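Local coordinates for archaeal flagellar ATP-binding protein FlaH (Methanocaldococcus jannaschii DSM 2661, PDB 4WIA) that probably binds ATP and magnesium as a KaiC-like P-loop ATPase component of the archaellum, the archaeal motility filament, with a suggested regulatory role in its assembly, at residues Asp14-Arg19 with Cys44-Tyr49; Leu29-Gly34 with Thr174-Ser179. All blocks are in the same frame, centred on the assembly; numbering follows the deposited sequence.

Contact 1: residues Asp14-Arg19 with Cys44-Tyr49; sequences DDLDKR and CQRLAY. With SO4 (sulfate ion), chain H.
Asp14 and Arg46 meet from opposite directions in a side-on, two-pronged salt bridge. Arg46 NE donates a hydrogen bond to Asp14 OD2 at 2.7 Å, and Arg46 NH2 reaches Asp14 OD1 at 2.9 Å along an almost straight line (175°). Each oxygen uses its syn lone pair, and the carboxylate and guanidinium lie nearly coplanar, 20° apart. Arg46 gets there by a bend at chi2 (67°), after which the chain runs straight to NE.

Asp14 OD1 also accepts a hydrogen bond from the backbone N of Leu16 at 2.9 Å, from above the carboxylate plane. This Asx turn leads into the short helix 16-19 and fixes the rotation of the carboxylate. A leucine in place of Asp14 would probably leave the buried Arg46 without its charged mate and the Leu16 amide without its side-chain acceptor.

Apolar packing is lighter. Leu16 CD2 lies over one face of the Arg46 guanidinium, offset toward its rim, and touches Arg46 CG at 3.9 Å; the same methyl comes within 4.4 Å of Leu47 CD2. An apolar leucine suits this place, because its CD2 methyl lies against both the aliphatic chain and the face of the guanidinium.

Away from this contact, Arg19 NE makes a salt bridge with Asp15 OD1 at 2.7 Å, while its NH1 and NH2 make weak bonds to a sulfate ion, probably from the crystallisation liquor.

Arg46 NH1 is held by the backbone O of Ile9, and its side chain also touches Ile225 of strand 224-227, so helix 40-53, which follows the P-loop, is joined to the N-terminal region beside the sheet's last strand.

Contact 2: residues Leu29-Gly34 with Thr174-Ser179; sequences LIIIEG and TIIRTS
Glu33 and Arg177 join strand 29-33 to helix 170-179 by a salt bridge whose side chains cross at about a right angle. The glutamate is fully stretched, CG anti to the backbone N (chi1 167°) and the chain straight beyond it, which carries its carboxylate across to the helix. The Arg177 chain sets out beside the strand, and its extended run from CG to NE lets its end come nearer the acid. Arg177 NE donates to the syn lone pair of Glu33 OE1 at 3.0 Å, with the oxygen tilted 28° from the guanidinium plane; the second bond, Arg177 NH1 to Glu33 OE2 at 2.9 Å, is weak, bent to 130°. Glu170, two turns earlier on the same helix, forms a salt bridge with Arg177 NH2, so two acids share the arginine.

This strand is the first of the P-loop NTPase core, flanked in the sheet by strands 158-163 and 182-191, and it leads directly into the Walker A loop, where the O of Gly34 accepts a hydrogen bond from Lys40 NZ. Helix 170-179 packs on the face of the sheet turned away from helix 40-53; the axis of residues 174-179 passes 8.7 Å from that of 29-33.

Beside the salt bridge the packing is mainly apolar. Ile31 and Ile176 cross nearly perpendicularly, and Ile176 CG2, anti to the backbone N and so turned toward Ile31, is the branch that touches, 3.6 Å from Ile31 CD1 and 3.9 Å from Ile31 CG2. Both branches of Ile31 meet this one methyl, and beta-branched residues also suit strands. At the other end, Leu29 CD2 rests 3.7 Å from the backbone O of Ser179, which also accepts from Lys150 NZ; the small serine side chain lies alongside, its OG 4.2 Å from the same methyl.

In the fold
From the N terminus the chain passes through 14-19, then enters the core at strand 29-33, turns through the Walker A loop and runs up helix 40-53. There contact 1 closes a short loop of 24 residues. The chain then builds most of the parallel sheet before helix 170-179 comes back to strand 29-33, and contact 2 closes a far longer loop of 139 residues. Because 29-34 lies between the two segments of contact 1 and 174-179 beyond both, the loops cross. The centres of contacts 1 and 2 lie about 19 Å apart, yet the two meet where Cys44 SG packs 4.0 Å from Ile32 CD1, so strand 29-33 is tied to a helix on each face of the sheet.

Contact 1: residues Asp14-Arg19 with Cys44-Tyr49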
ATOM      1  N   ASP A  14      -3.432 -13.910  -0.786  1.00 39.35           N
ATOM      2  CA  ASP A  14      -4.650 -14.624  -0.612  1.00 40.83           C
ATOM      3  C   ASP A  14      -5.825 -13.738  -0.969  1.00 40.98           C
ATOM      4  O   ASP A  14      -5.681 -12.567  -1.198  1.00 41.67           O
ATOM      5  CB  ASP A  14      -4.801 -15.230   0.812  1.00 40.83           C
ATOM      6  CG  ASP A  14      -4.969 -14.191   1.908  1.00 42.06           C
ATOM      7  OD1 ASP A  14      -5.811 -13.267   1.761  1.00 42.67           O
ATOM      8  OD2 ASP A  14      -4.276 -14.328   2.973  1.00 40.82           O
ATOM      9  N   ASP A  15      -6.994 -14.331  -1.023  1.00 43.78           N
ATOM     10  CA  ASP A  15      -8.233 -13.573  -1.277  1.00 43.98           C
ATOM     11  C   ASP A  15      -9.185 -13.550  -0.052  1.00 40.00           C
ATOM     12  O   ASP A  15     -10.386 -13.473  -0.190  1.00 40.65           O
ATOM     13  CB  ASP A  15      -8.922 -14.150  -2.537  1.00 43.76           C
ATOM     14  CG  ASP A  15      -9.472 -15.561  -2.330  1.00 44.58           C
ATOM     15  OD1 ASP A  15      -9.254 -16.195  -1.302  1.00 45.41           O
ATOM     16  OD2 ASP A  15     -10.247 -16.011  -3.158  1.00 50.24           O
ATOM     17  N   LEU A  16      -8.634 -13.553   1.146  1.00 41.35           N
ATOM     18  CA  LEU A  16      -9.455 -13.502   2.361  1.00 40.87           C
ATOM     19  C   LEU A  16     -10.351 -12.259   2.394  1.00 40.77           C
ATOM     20  O   LEU A  16     -11.488 -12.344   2.843  1.00 41.24           O
ATOM     21  CB  LEU A  16      -8.618 -13.541   3.615  1.00 42.50           C
ATOM     22  CG  LEU A  16      -9.430 -13.667   4.929  1.00 44.98           C
ATOM     23  CD1 LEU A  16     -10.261 -14.939   4.989  1.00 47.26           C
ATOM     24  CD2 LEU A  16      -8.535 -13.607   6.139  1.00 44.67           C
ATOM     25  N   ASP A  17      -9.873 -11.138   1.861  1.00 40.28           N
ATOM     26  CA  ASP A  17     -10.683  -9.936   1.739  1.00 41.72           C
ATOM     27  C   ASP A  17     -11.972 -10.150   0.990  1.00 43.62           C
ATOM     28  O   ASP A  17     -12.992  -9.575   1.355  1.00 45.89           O
ATOM     29  CB  ASP A  17      -9.913  -8.791   1.062  1.00 42.26           C
ATOM     30  CG  ASP A  17      -9.526  -9.109  -0.338  1.00 46.55           C
ATOM     31  OD1 ASP A  17      -8.805 -10.084  -0.551  1.00 47.58           O
ATOM     32  OD2 ASP A  17      -9.986  -8.437  -1.268  1.00 51.71           O
ATOM     33  N   LYS A  18     -11.962 -10.952  -0.077  1.00 46.70           N
ATOM     34  CA  LYS A  18     -13.190 -11.194  -0.827  1.00 48.35           C
ATOM     35  C   LYS A  18     -14.123 -12.047  -0.007  1.00 46.41           C
ATOM     36  O   LYS A  18     -15.308 -11.870  -0.052  1.00 46.16           O
ATOM     37  CB  LYS A  18     -12.954 -11.919  -2.164  1.00 52.72           C
ATOM     38  CG  LYS A  18     -12.004 -11.221  -3.124  1.00 59.18           C
ATOM     39  CD  LYS A  18     -12.373  -9.746  -3.326  1.00 62.81           C
ATOM     40  CE  LYS A  18     -11.506  -9.076  -4.424  1.00 63.07           C
ATOM     41  NZ  LYS A  18     -10.080  -9.168  -3.988  1.00 66.03           N
ATOM     42  N   ARG A  19     -13.594 -13.007   0.702  1.00 45.01           N
ATOM     43  CA  ARG A  19     -14.448 -13.952   1.387  1.00 48.61           C
ATOM     44  C   ARG A  19     -15.106 -13.437   2.621  1.00 48.37           C
ATOM     45  O   ARG A  19     -16.067 -14.028   3.071  1.00 49.13           O
ATOM     46  CB  ARG A  19     -13.632 -15.151   1.767  1.00 49.18           C
ATOM     47  CG  ARG A  19     -13.028 -15.764   0.543  1.00 54.62           C
ATOM     48  CD  ARG A  19     -12.160 -16.874   0.982  1.00 58.40           C
ATOM     49  NE  ARG A  19     -11.461 -17.345  -0.199  1.00 61.46           N
ATOM     50  CZ  ARG A  19     -11.913 -18.227  -1.054  1.00 62.83           C
ATOM     51  NH1 ARG A  19     -13.108 -18.775  -0.935  1.00 69.29           N
ATOM     52  NH2 ARG A  19     -11.161 -18.530  -2.067  1.00 71.37           N
ATOM     53  N   CYS A  44      -5.885 -14.433  13.871  1.00 41.38           N
ATOM     54  CA  CYS A  44      -5.678 -13.074  14.401  1.00 38.72           C
ATOM     55  C   CYS A  44      -4.468 -12.464  13.812  1.00 37.23           C
ATOM     56  O   CYS A  44      -4.423 -11.292  13.537  1.00 35.90           O
ATOM     57  CB  CYS A  44      -5.501 -13.097  15.957  1.00 43.10           C
ATOM     58  SG  CYS A  44      -7.021 -13.494  16.845  1.00 42.01           S
ATOM     59  N   GLN A  45      -3.455 -13.298  13.624  1.00 40.20           N
ATOM     60  CA  GLN A  45      -2.157 -12.862  13.063  1.00 41.46           C
ATOM     61  C   GLN A  45      -2.264 -12.429  11.612  1.00 39.09           C
ATOM     62  O   GLN A  45      -1.726 -11.386  11.251  1.00 36.89           O
ATOM     63  CB  GLN A  45      -1.145 -13.973  13.248  1.00 42.76           C
ATOM     64  CG  GLN A  45      -0.701 -14.058  14.681  1.00 42.57           C
ATOM     65  CD  GLN A  45      -0.191 -15.414  15.110  1.00 50.26           C
ATOM     66  OE1 GLN A  45       0.176 -16.280  14.299  1.00 50.83           O
ATOM     67  NE2 GLN A  45      -0.112 -15.593  16.448  1.00 57.84           N
ATOM     68  N   ARG A  46      -3.011 -13.204  10.811  1.00 36.93           N
ATOM     69  CA  ARG A  46      -3.300 -12.825   9.416  1.00 38.10           C
ATOM     70  C   ARG A  46      -4.066 -11.501   9.369  1.00 35.00           C
ATOM     71  O   ARG A  46      -3.768 -10.607   8.540  1.00 33.49           O
ATOM     72  CB  ARG A  46      -4.109 -13.913   8.711  1.00 37.91           C
ATOM     73  CG  ARG A  46      -4.857 -13.458   7.447  1.00 37.94           C
ATOM     74  CD  ARG A  46      -3.885 -13.087   6.329  1.00 37.06           C
ATOM     75  NE  ARG A  46      -4.569 -12.637   5.112  1.00 38.99           N
ATOM     76  CZ  ARG A  46      -5.035 -11.411   4.893  1.00 38.46           C
ATOM     77  NH1 ARG A  46      -4.961 -10.479   5.827  1.00 35.91           N
ATOM     78  NH2 ARG A  46      -5.579 -11.115   3.731  1.00 37.05           N
ATOM     79  N   LEU A  47      -5.075 -11.390  10.223  1.00 33.48           N
ATOM     80  CA  LEU A  47      -5.850 -10.132  10.231  1.00 33.22           C
ATOM     81  C   LEU A  47      -4.973  -8.960  10.621  1.00 34.16           C
ATOM     82  O   LEU A  47      -4.989  -7.912   9.980  1.00 32.84           O
ATOM     83  CB  LEU A  47      -7.040 -10.269  11.163  1.00 33.80           C
ATOM     84  CG  LEU A  47      -8.093 -11.216  10.579  1.00 36.97           C
ATOM     85  CD1 LEU A  47      -9.162 -11.542  11.603  1.00 37.46           C
ATOM     86  CD2 LEU A  47      -8.739 -10.634   9.314  1.00 37.57           C
ATOM     87  N   ALA A  48      -4.175  -9.138  11.689  1.00 36.54           N
ATOM     88  CA  ALA A  48      -3.274  -8.086  12.123  1.00 36.33           C
ATOM     89  C   ALA A  48      -2.296  -7.669  11.047  1.00 36.62           C
ATOM     90  O   ALA A  48      -2.116  -6.491  10.784  1.00 37.92           O
ATOM     91  CB  ALA A  48      -2.522  -8.522  13.380  1.00 38.84           C
ATOM     92  N   TYR A  49      -1.660  -8.634  10.387  1.00 37.85           N
ATOM     93  CA  TYR A  49      -0.760  -8.293   9.267  1.00 36.37           C
ATOM     94  C   TYR A  49      -1.451  -7.549   8.139  1.00 36.61           C
ATOM     95  O   TYR A  49      -0.905  -6.585   7.612  1.00 40.84           O
ATOM     96  CB  TYR A  49      -0.082  -9.551   8.748  1.00 37.61           C
ATOM     97  CG  TYR A  49       1.064  -9.293   7.776  1.00 37.19           C
ATOM     98  CD1 TYR A  49       2.244  -8.757   8.217  1.00 36.82           C
ATOM     99  CD2 TYR A  49       0.932  -9.555   6.418  1.00 38.70           C
ATOM    100  CE1 TYR A  49       3.264  -8.488   7.346  1.00 37.29           C
ATOM    101  CE2 TYR A  49       1.975  -9.306   5.525  1.00 39.50           C
ATOM    102  CZ  TYR A  49       3.128  -8.779   5.999  1.00 39.38           C
ATOM    103  OH  TYR A  49       4.114  -8.545   5.129  1.00 42.96           O
TER
HETATM  104  S   SO4 H 305     -13.886 -19.513  -4.803  1.00 97.30           S
HETATM  105  O1  SO4 H 305     -13.903 -20.301  -6.046  1.00112.14           O
HETATM  106  O2  SO4 H 305     -14.997 -18.467  -4.766  1.00 72.02           O
HETATM  107  O3  SO4 H 305     -13.995 -20.491  -3.706  1.00 88.12           O
HETATM  108  O4  SO4 H 305     -12.535 -18.903  -4.800  1.00 95.28           O

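Contact 2: residues Leu29-Gly34 with Thr174-Ser179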
ATOM      1  N   LEU A  29     -17.013  -6.083  16.698  1.00 40.70           N
ATOM      2  CA  LEU A  29     -16.499  -6.945  17.694  1.00 42.15           C
ATOM      3  C   LEU A  29     -16.529  -8.388  17.164  1.00 44.71           C
ATOM      4  O   LEU A  29     -17.589  -9.037  17.075  1.00 48.25           O
ATOM      5  CB  LEU A  29     -17.324  -6.866  18.965  1.00 43.65           C
ATOM      6  CG  LEU A  29     -16.892  -7.844  20.077  1.00 45.81           C
ATOM      7  CD1 LEU A  29     -15.508  -7.556  20.609  1.00 44.41           C
ATOM      8  CD2 LEU A  29     -17.902  -7.798  21.224  1.00 48.79           C
ATOM      9  N   ILE A  30     -15.354  -8.901  16.886  1.00 42.17           N
ATOM     10  CA  ILE A  30     -15.207 -10.179  16.307  1.00 42.63           C
ATOM     11  C   ILE A  30     -14.813 -11.149  17.393  1.00 44.57           C
ATOM     12  O   ILE A  30     -13.847 -10.940  18.109  1.00 48.00           O
ATOM     13  CB  ILE A  30     -14.070 -10.158  15.269  1.00 42.78           C
ATOM     14  CG1 ILE A  30     -14.290  -9.013  14.278  1.00 44.43           C
ATOM     15  CG2 ILE A  30     -13.988 -11.502  14.553  1.00 43.22           C
ATOM     16  CD1 ILE A  30     -13.354  -9.010  13.084  1.00 43.59           C
ATOM     17  N   ILE A  31     -15.567 -12.204  17.526  1.00 45.38           N
ATOM     18  CA  ILE A  31     -15.227 -13.262  18.448  1.00 45.97           C
ATOM     19  C   ILE A  31     -14.836 -14.508  17.674  1.00 44.04           C
ATOM     20  O   ILE A  31     -15.600 -14.999  16.851  1.00 48.78           O
ATOM     21  CB  ILE A  31     -16.443 -13.599  19.366  1.00 47.28           C
ATOM     22  CG1 ILE A  31     -16.827 -12.370  20.181  1.00 49.11           C
ATOM     23  CG2 ILE A  31     -16.105 -14.768  20.291  1.00 48.02           C
ATOM     24  CD1 ILE A  31     -15.748 -11.872  21.115  1.00 46.89           C
ATOM     25  N   ILE A  32     -13.655 -15.015  17.945  1.00 44.40           N
ATOM     26  CA  ILE A  32     -13.193 -16.242  17.349  1.00 44.02           C
ATOM     27  C   ILE A  32     -13.155 -17.337  18.367  1.00 44.83           C
ATOM     28  O   ILE A  32     -12.344 -17.308  19.263  1.00 44.73           O
ATOM     29  CB  ILE A  32     -11.823 -16.053  16.719  1.00 43.98           C
ATOM     30  CG1 ILE A  32     -11.876 -14.861  15.726  1.00 45.24           C
ATOM     31  CG2 ILE A  32     -11.446 -17.329  15.983  1.00 45.50           C
ATOM     32  CD1 ILE A  32     -10.507 -14.446  15.191  1.00 43.76           C
ATOM     33  N   GLU A  33     -14.079 -18.274  18.261  1.00 47.19           N
ATOM     34  CA  GLU A  33     -14.310 -19.238  19.302  1.00 51.00           C
ATOM     35  C   GLU A  33     -13.991 -20.617  18.783  1.00 53.21           C
ATOM     36  O   GLU A  33     -14.572 -21.065  17.777  1.00 51.98           O
ATOM     37  CB  GLU A  33     -15.789 -19.184  19.760  1.00 54.65           C
ATOM     38  CG  GLU A  33     -16.217 -20.371  20.646  1.00 58.64           C
ATOM     39  CD  GLU A  33     -17.637 -20.321  21.176  1.00 62.42           C
ATOM     40  OE1 GLU A  33     -18.432 -19.459  20.743  1.00 64.43           O
ATOM     41  OE2 GLU A  33     -17.950 -21.153  22.076  1.00 64.85           O
ATOM     42  N   GLY A  34     -13.145 -21.346  19.502  1.00 53.47           N
ATOM     43  CA  GLY A  34     -12.850 -22.718  19.132  1.00 55.66           C
ATOM     44  C   GLY A  34     -11.871 -23.282  20.127  1.00 58.41           C
ATOM     45  O   GLY A  34     -11.237 -22.542  20.864  1.00 57.66           O
ATOM     46  N   THR A 174     -22.463 -17.810  25.885  1.00 76.91           N
ATOM     47  CA  THR A 174     -23.685 -17.264  25.282  1.00 75.56           C
ATOM     48  C   THR A 174     -23.723 -15.734  25.293  1.00 73.44           C
ATOM     49  O   THR A 174     -24.209 -15.124  24.351  1.00 72.94           O
ATOM     50  CB  THR A 174     -24.904 -17.779  26.034  1.00 82.83           C
ATOM     51  OG1 THR A 174     -25.017 -19.205  25.885  1.00 85.97           O
ATOM     52  CG2 THR A 174     -26.172 -17.125  25.523  1.00 84.63           C
ATOM     53  N   ILE A 175     -23.194 -15.114  26.348  1.00 72.67           N
ATOM     54  CA  ILE A 175     -23.219 -13.656  26.474  1.00 71.58           C
ATOM     55  C   ILE A 175     -22.264 -13.042  25.512  1.00 66.26           C
ATOM     56  O   ILE A 175     -22.541 -12.031  24.881  1.00 66.03           O
ATOM     57  CB  ILE A 175     -22.874 -13.193  27.932  1.00 74.10           C
ATOM     58  CG1 ILE A 175     -23.992 -13.608  28.882  1.00 79.75           C
ATOM     59  CG2 ILE A 175     -22.655 -11.682  28.000  1.00 72.04           C
ATOM     60  CD1 ILE A 175     -23.583 -13.603  30.336  1.00 83.88           C
ATOM     61  N   ILE A 176     -21.087 -13.637  25.433  1.00 65.60           N
ATOM     62  CA  ILE A 176     -20.064 -13.124  24.532  1.00 61.15           C
ATOM     63  C   ILE A 176     -20.597 -13.214  23.117  1.00 60.09           C
ATOM     64  O   ILE A 176     -20.444 -12.292  22.322  1.00 59.94           O
ATOM     65  CB  ILE A 176     -18.742 -13.910  24.700  1.00 59.91           C
ATOM     66  CG1 ILE A 176     -18.171 -13.641  26.105  1.00 61.50           C
ATOM     67  CG2 ILE A 176     -17.727 -13.521  23.631  1.00 55.37           C
ATOM     68  CD1 ILE A 176     -17.024 -14.562  26.489  1.00 62.71           C
ATOM     69  N   ARG A 177     -21.204 -14.349  22.800  1.00 63.43           N
ATOM     70  CA  ARG A 177     -21.674 -14.607  21.422  1.00 63.37           C
ATOM     71  C   ARG A 177     -22.731 -13.594  21.061  1.00 63.19           C
ATOM     72  O   ARG A 177     -22.755 -13.099  19.946  1.00 59.70           O
ATOM     73  CB  ARG A 177     -22.262 -16.016  21.282  1.00 65.31           C
ATOM     74  CG  ARG A 177     -21.273 -17.162  21.348  1.00 63.77           C
ATOM     75  CD  ARG A 177     -22.058 -18.442  21.510  1.00 68.90           C
ATOM     76  NE  ARG A 177     -21.286 -19.671  21.732  1.00 73.32           N
ATOM     77  CZ  ARG A 177     -21.473 -20.576  22.720  1.00 77.54           C
ATOM     78  NH1 ARG A 177     -20.708 -21.668  22.786  1.00 80.70           N
ATOM     79  NH2 ARG A 177     -22.397 -20.427  23.640  1.00 81.66           N
ATOM     80  N   THR A 178     -23.639 -13.310  22.001  1.00 66.54           N
ATOM     81  CA  THR A 178     -24.648 -12.278  21.773  1.00 67.02           C
ATOM     82  C   THR A 178     -24.016 -10.907  21.503  1.00 63.57           C
ATOM     83  O   THR A 178     -24.451 -10.157  20.639  1.00 64.03           O
ATOM     84  CB  THR A 178     -25.652 -12.221  22.950  1.00 69.34           C
ATOM     85  OG1 THR A 178     -26.411 -13.436  22.945  1.00 72.64           O
ATOM     86  CG2 THR A 178     -26.624 -11.043  22.809  1.00 68.25           C
ATOM     87  N   SER A 179     -22.979 -10.605  22.229  1.00 62.37           N
ATOM     88  CA  SER A 179     -22.355  -9.337  22.087  1.00 63.39           C
ATOM     89  C   SER A 179     -21.576  -9.260  20.771  1.00 57.57           C
ATOM     90  O   SER A 179     -21.411  -8.210  20.178  1.00 55.33           O
ATOM     91  CB  SER A 179     -21.470  -9.152  23.310  1.00 69.52           C
ATOM     92  OG  SER A 179     -21.305  -7.778  23.603  1.00 83.68           O
TER